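Local coordinates for protein SAM-dependent methyltransferase (Anabaena variabilis ATCC 29413, PDB 3GGD) that probably transfers methyl groups from S-adenosyl-L-methionine to an acceptor not yet identified, and binds the product S-adenosyl-L-homocysteine in a Rossmann-like domain, at residues D36-V39 against E40-V43; Q70-F73 against L74-F77. All coordinates share one frame; numbering follows the deposited sequence.

Contact 1 (D36-V39 against E40-V43); sequences DANV and ERAV. With EDO (1,2-ethanediol), chain K; EDO (1,2-ethanediol), chain L.
Asn-38 serves both charged side chains of this turn with one flat amide. Its OD1 takes the N-H of Arg-41 NE at 2.9 Å, nearly in the guanidinium plane, while its ND2 gives a straight bond (167°) to Glu-40 OE1 at 2.9 Å, reaching that oxygen on its anti side, tilted 33° from the carboxylate plane. An asparagine suits the place because acceptor and donor sit side by side on a short stem; chi1 of 55° lifts the amide over its own backbone toward both partners. A water closes the circuit, donating to Asn-38 OD1 and accepting from Arg-41 NH2 at 2.8 Å. Ala-37 CB sits over the rim of one guanidinium face, 3.6 Å from Arg-41 NH2. Gln-222 and the carbonyl of Ser-223 bind NH1, and Tyr-232 adds a cation-pi contact. A leucine in place of Arg-41 would probably leave Asn-38 OD1 without its NE donor and break the tie to Gln-222. In the backbone, Arg-41 N binds Asn-38 O and Ala-42 N binds Val-39 O, as in a short 3-10 turn. Ala-42 occupies the N-cap position of helix 43-50, with Gln-70 of helix 69-77 and Arg-131 of strand 127-131 against its methyl.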
ATOM      1  N   ASP A  36       3.334   9.964   0.550  1.00 59.63           N
ATOM      2  CA  ASP A  36       4.619   9.850  -0.148  1.00 60.24           C
ATOM      3  C   ASP A  36       5.757  10.471   0.690  1.00 59.90           C
ATOM      4  O   ASP A  36       6.390  11.451   0.307  1.00 60.16           O
ATOM      5  CB  ASP A  36       4.484  10.479  -1.543  1.00 60.26           C
ATOM      6  CG  ASP A  36       5.634  10.135  -2.480  1.00 62.64           C
ATOM      7  OD1 ASP A  36       6.323   9.098  -2.267  1.00 63.30           O
ATOM      8  OD2 ASP A  36       5.815  10.883  -3.466  1.00 63.08           O
ATOM      9  N   ALA A  37       5.969   9.890   1.863  1.00 59.58           N
ATOM     10  CA  ALA A  37       7.017  10.314   2.784  1.00 60.15           C
ATOM     11  C   ALA A  37       8.406   9.941   2.248  1.00 59.99           C
ATOM     12  O   ALA A  37       8.552   8.964   1.544  1.00 59.78           O
ATOM     13  CB  ALA A  37       6.811   9.624   4.177  1.00 59.04           C
ATOM     14  N   ASN A  38       9.421  10.709   2.615  1.00 59.76           N
ATOM     15  CA  ASN A  38      10.779  10.356   2.261  1.00 59.92           C
ATOM     16  C   ASN A  38      11.130   8.965   2.824  1.00 59.10           C
ATOM     17  O   ASN A  38      10.604   8.561   3.861  1.00 57.01           O
ATOM     18  CB  ASN A  38      11.751  11.420   2.752  1.00 60.78           C
ATOM     19  CG  ASN A  38      11.626  11.689   4.219  1.00 63.63           C
ATOM     20  OD1 ASN A  38      10.587  12.173   4.680  1.00 67.50           O
ATOM     21  ND2 ASN A  38      12.689  11.402   4.969  1.00 63.94           N
ATOM     22  N   VAL A  39      11.974   8.227   2.098  1.00 58.35           N
ATOM     23  CA  VAL A  39      12.257   6.820   2.423  1.00 57.70           C
ATOM     24  C   VAL A  39      12.727   6.607   3.868  1.00 57.40           C
ATOM     25  O   VAL A  39      12.431   5.585   4.489  1.00 58.30           O
ATOM     26  CB  VAL A  39      13.270   6.200   1.410  1.00 57.89           C
ATOM     27  CG1 VAL A  39      12.598   6.104   0.008  1.00 57.66           C
ATOM     28  CG2 VAL A  39      14.639   6.987   1.411  1.00 54.40           C
ATOM     29  N   GLU A  40      13.452   7.568   4.400  1.00 57.43           N
ATOM     30  CA  GLU A  40      13.956   7.466   5.754  1.00 58.52           C
ATOM     31  C   GLU A  40      12.856   7.308   6.801  1.00 59.96           C
ATOM     32  O   GLU A  40      13.127   6.778   7.866  1.00 59.36           O
ATOM     33  CB  GLU A  40      14.861   8.631   6.114  1.00 57.09           C
ATOM     34  CG  GLU A  40      16.131   8.734   5.262  1.00 57.15           C
ATOM     35  CD  GLU A  40      15.973   9.510   3.945  1.00 60.11           C
ATOM     36  OE1 GLU A  40      14.829   9.925   3.629  1.00 57.00           O
ATOM     37  OE2 GLU A  40      17.018   9.735   3.240  1.00 58.36           O
ATOM     38  N   ARG A  41      11.631   7.746   6.493  1.00 60.62           N
ATOM     39  CA  ARG A  41      10.501   7.633   7.424  1.00 61.93           C
ATOM     40  C   ARG A  41       9.517   6.551   6.940  1.00 61.38           C
ATOM     41  O   ARG A  41       8.422   6.427   7.484  1.00 60.78           O
ATOM     42  CB  ARG A  41       9.694   8.955   7.453  1.00 62.15           C
ATOM     43  CG  ARG A  41      10.435  10.142   7.902  1.00 64.79           C
ATOM     44  CD  ARG A  41       9.522  11.337   8.195  1.00 64.36           C
ATOM     45  NE  ARG A  41       8.886  11.984   7.036  1.00 66.55           N
ATOM     46  CZ  ARG A  41       7.569  12.226   6.890  1.00 69.10           C
ATOM     47  NH1 ARG A  41       6.647  11.873   7.819  1.00 68.09           N
ATOM     48  NH2 ARG A  41       7.166  12.871   5.790  1.00 67.93           N
ATOM     49  N   ALA A  42       9.858   5.840   5.863  1.00 61.28           N
ATOM     50  CA  ALA A  42       8.943   4.897   5.263  1.00 60.40           C
ATOM     51  C   ALA A  42       9.647   3.528   5.112  1.00 60.39           C
ATOM     52  O   ALA A  42       9.834   2.807   6.105  1.00 59.93           O
ATOM     53  CB  ALA A  42       8.422   5.451   3.940  1.00 59.74           C
ATOM     54  N   VAL A  43      10.059   3.169   3.900  1.00 58.87           N
ATOM     55  CA  VAL A  43      10.687   1.861   3.691  1.00 58.61           C
ATOM     56  C   VAL A  43      11.982   1.579   4.522  1.00 58.24           C
ATOM     57  O   VAL A  43      12.291   0.424   4.854  1.00 57.83           O
ATOM     58  CB  VAL A  43      10.926   1.594   2.152  1.00 59.21           C
ATOM     59  CG1 VAL A  43      12.014   2.554   1.601  1.00 57.14           C
ATOM     60  CG2 VAL A  43      11.207   0.062   1.886  1.00 57.35           C
TER
HETATM   61  C1  EDO K 254       9.398  12.043  -0.839  1.00 77.89           C
HETATM   62  O1  EDO K 254      10.799  11.948  -0.626  1.00 80.33           O
HETATM   63  C2  EDO K 254       9.172  11.276  -2.120  1.00 78.99           C
HETATM   64  O2  EDO K 254       8.645  12.133  -3.138  1.00 79.80           O
HETATM   65  C1  EDO L 255       5.652   4.215   7.798  1.00 56.55           C
HETATM   66  O1  EDO L 255       5.780   5.402   6.995  1.00 54.42           O
HETATM   67  C2  EDO L 255       6.526   3.041   7.271  1.00 56.76           C
HETATM   68  O2  EDO L 255       6.397   2.790   5.838  1.00 50.47           O
HETATM   69  O   HOH W   1       8.541  13.900   3.526  1.00 66.60           O

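Contact 2 (Q70-F73 against L74-F77); sequences QTKF and LSQF
Phe-73 and Phe-77, one helical turn apart, bring their rings together obliquely, with centroids 4.6 Å apart and planes inclined by 31°. Phe-77 CE1 lies over one face of the Phe-73 ring, toward its rim, and comes nearest to CZ at 3.2 Å. With CG anti to the backbone N (chi1 171°) the Phe-73 ring stands out from the helix, and Phe-77, its CB directed toward the earlier residues, leans back over it. Gln-76 leans back too, its OE1 3.2 Å from Phe-73 CA and its amide end beside CE of Lys-72, whose long aliphatic stem carries the ammonium group to the carbonyl of Thr-99. Ser-75 folds its short side chain onto its own helix, where OG donates to Lys-72 O at 2.7 Å, a bond that satisfies the hydroxyl proton of this buried serine. Leu-74 sets CG 3.4 Å from Gln-70 O, and its N-H makes the usual helical bond to that oxygen. Apolar residues suit the side turned to helix 43-50 and Tyr-129: Phe-73 packs on Val-43 and Leu-47, Leu-74 on Tyr-129. Such i to i+4 pairing belongs here to the helix of the beta-alpha-beta unit 60-63, 69-77, 81-85 in the Rossmann-like methyltransferase fold.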
ATOM      1  N   GLN A  70       9.207   4.186  -2.861  1.00 59.27           N
ATOM      2  CA  GLN A  70       9.788   3.137  -2.003  1.00 59.40           C
ATOM      3  C   GLN A  70      10.477   2.054  -2.825  1.00 60.11           C
ATOM      4  O   GLN A  70      11.468   1.414  -2.379  1.00 60.39           O
ATOM      5  CB  GLN A  70       8.713   2.527  -1.090  1.00 60.59           C
ATOM      6  CG  GLN A  70       7.819   3.565  -0.319  1.00 60.80           C
ATOM      7  CD  GLN A  70       8.597   4.649   0.446  1.00 62.44           C
ATOM      8  OE1 GLN A  70       9.605   4.362   1.102  1.00 62.40           O
ATOM      9  NE2 GLN A  70       8.101   5.894   0.406  1.00 59.38           N
ATOM     10  N   THR A  71       9.935   1.835  -4.023  1.00 60.21           N
ATOM     11  CA  THR A  71      10.415   0.852  -4.970  1.00 60.08           C
ATOM     12  C   THR A  71      11.867   1.091  -5.332  1.00 60.40           C
ATOM     13  O   THR A  71      12.678   0.160  -5.359  1.00 60.80           O
ATOM     14  CB  THR A  71       9.552   0.881  -6.260  1.00 60.70           C
ATOM     15  OG1 THR A  71       8.169   1.058  -5.909  1.00 60.67           O
ATOM     16  CG2 THR A  71       9.733  -0.408  -7.090  1.00 58.26           C
ATOM     17  N   LYS A  72      12.203   2.339  -5.608  1.00 59.71           N
ATOM     18  CA  LYS A  72      13.587   2.693  -5.920  1.00 60.09           C
ATOM     19  C   LYS A  72      14.577   2.268  -4.807  1.00 60.09           C
ATOM     20  O   LYS A  72      15.651   1.723  -5.080  1.00 59.47           O
ATOM     21  CB  LYS A  72      13.643   4.189  -6.152  1.00 60.29           C
ATOM     22  CG  LYS A  72      15.042   4.813  -6.497  1.00 62.56           C
ATOM     23  CD  LYS A  72      15.632   4.249  -7.761  1.00 64.97           C
ATOM     24  CE  LYS A  72      16.827   5.106  -8.238  1.00 66.19           C
ATOM     25  NZ  LYS A  72      17.522   4.327  -9.282  1.00 70.49           N
ATOM     26  N   PHE A  73      14.224   2.543  -3.552  1.00 59.99           N
ATOM     27  CA  PHE A  73      15.046   2.119  -2.448  1.00 59.49           C
ATOM     28  C   PHE A  73      15.156   0.574  -2.396  1.00 59.55           C
ATOM     29  O   PHE A  73      16.242   0.008  -2.271  1.00 58.23           O
ATOM     30  CB  PHE A  73      14.519   2.743  -1.141  1.00 59.82           C
ATOM     31  CG  PHE A  73      15.163   2.204   0.106  1.00 60.39           C
ATOM     32  CD1 PHE A  73      14.745   0.976   0.649  1.00 61.97           C
ATOM     33  CD2 PHE A  73      16.172   2.897   0.737  1.00 60.36           C
ATOM     34  CE1 PHE A  73      15.326   0.474   1.800  1.00 60.94           C
ATOM     35  CE2 PHE A  73      16.749   2.390   1.900  1.00 61.48           C
ATOM     36  CZ  PHE A  73      16.323   1.188   2.419  1.00 60.80           C
ATOM     37  N   LEU A  74      14.031  -0.112  -2.483  1.00 59.97           N
ATOM     38  CA  LEU A  74      14.055  -1.565  -2.473  1.00 60.83           C
ATOM     39  C   LEU A  74      15.025  -2.106  -3.532  1.00 61.20           C
ATOM     40  O   LEU A  74      15.749  -3.070  -3.300  1.00 60.27           O
ATOM     41  CB  LEU A  74      12.638  -2.126  -2.716  1.00 60.95           C
ATOM     42  CG  LEU A  74      11.667  -1.928  -1.550  1.00 60.70           C
ATOM     43  CD1 LEU A  74      10.243  -2.370  -1.954  1.00 62.82           C
ATOM     44  CD2 LEU A  74      12.151  -2.671  -0.250  1.00 61.01           C
ATOM     45  N   SER A  75      15.069  -1.446  -4.692  1.00 62.26           N
ATOM     46  CA  SER A  75      15.876  -1.941  -5.805  1.00 62.19           C
ATOM     47  C   SER A  75      17.348  -1.801  -5.504  1.00 62.52           C
ATOM     48  O   SER A  75      18.166  -2.448  -6.130  1.00 62.24           O
ATOM     49  CB  SER A  75      15.536  -1.201  -7.104  1.00 62.07           C
ATOM     50  OG  SER A  75      16.164   0.069  -7.175  1.00 60.25           O
ATOM     51  N   GLN A  76      17.705  -0.926  -4.575  1.00 62.89           N
ATOM     52  CA  GLN A  76      19.131  -0.751  -4.195  1.00 63.52           C
ATOM     53  C   GLN A  76      19.584  -1.916  -3.289  1.00 61.40           C
ATOM     54  O   GLN A  76      20.743  -2.232  -3.203  1.00 60.00           O
ATOM     55  CB  GLN A  76      19.333   0.641  -3.574  1.00 63.33           C
ATOM     56  CG  GLN A  76      19.193   1.740  -4.663  1.00 68.03           C
ATOM     57  CD  GLN A  76      18.698   3.133  -4.169  1.00 70.52           C
ATOM     58  OE1 GLN A  76      18.014   3.250  -3.134  1.00 80.51           O
ATOM     59  NE2 GLN A  76      19.025   4.199  -4.945  1.00 75.04           N
ATOM     60  N   PHE A  77      18.628  -2.618  -2.689  1.00 60.72           N
ATOM     61  CA  PHE A  77      18.936  -3.700  -1.747  1.00 60.71           C
ATOM     62  C   PHE A  77      18.628  -5.099  -2.291  1.00 61.05           C
ATOM     63  O   PHE A  77      19.226  -6.047  -1.863  1.00 61.15           O
ATOM     64  CB  PHE A  77      18.137  -3.489  -0.422  1.00 60.20           C
ATOM     65  CG  PHE A  77      18.693  -2.379   0.438  1.00 59.67           C
ATOM     66  CD1 PHE A  77      18.396  -1.053   0.158  1.00 59.17           C
ATOM     67  CD2 PHE A  77      19.561  -2.667   1.495  1.00 57.14           C
ATOM     68  CE1 PHE A  77      18.938  -0.026   0.927  1.00 60.28           C
ATOM     69  CE2 PHE A  77      20.101  -1.661   2.247  1.00 58.49           C
ATOM     70  CZ  PHE A  77      19.806  -0.337   1.974  1.00 58.94           C
TER

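Along the chain the two contacts come in series, neither nested nor crossed. Contact 1 closes a tight turn in the loop between helices 15-29 and 43-50; the chain then runs through helix 43-50 and strand 60-63 before contact 2 forms within helix 69-77. Their centres lie 11 Å apart and they touch directly. Gln-70 OE1 probably accepts from Val-43 N at 3.1 Å, engaging the first turn of helix 43-50, while Val-43 CG1 meets Phe-73 CD1 at 3.3 Å. The loop and helix 43-50 are thereby joined to helix 69-77, which connects strands 60-63 and 81-85 of the Rossmann-like sheet, beside Arg-131 and close to the bound S-adenosyl-L-homocysteine.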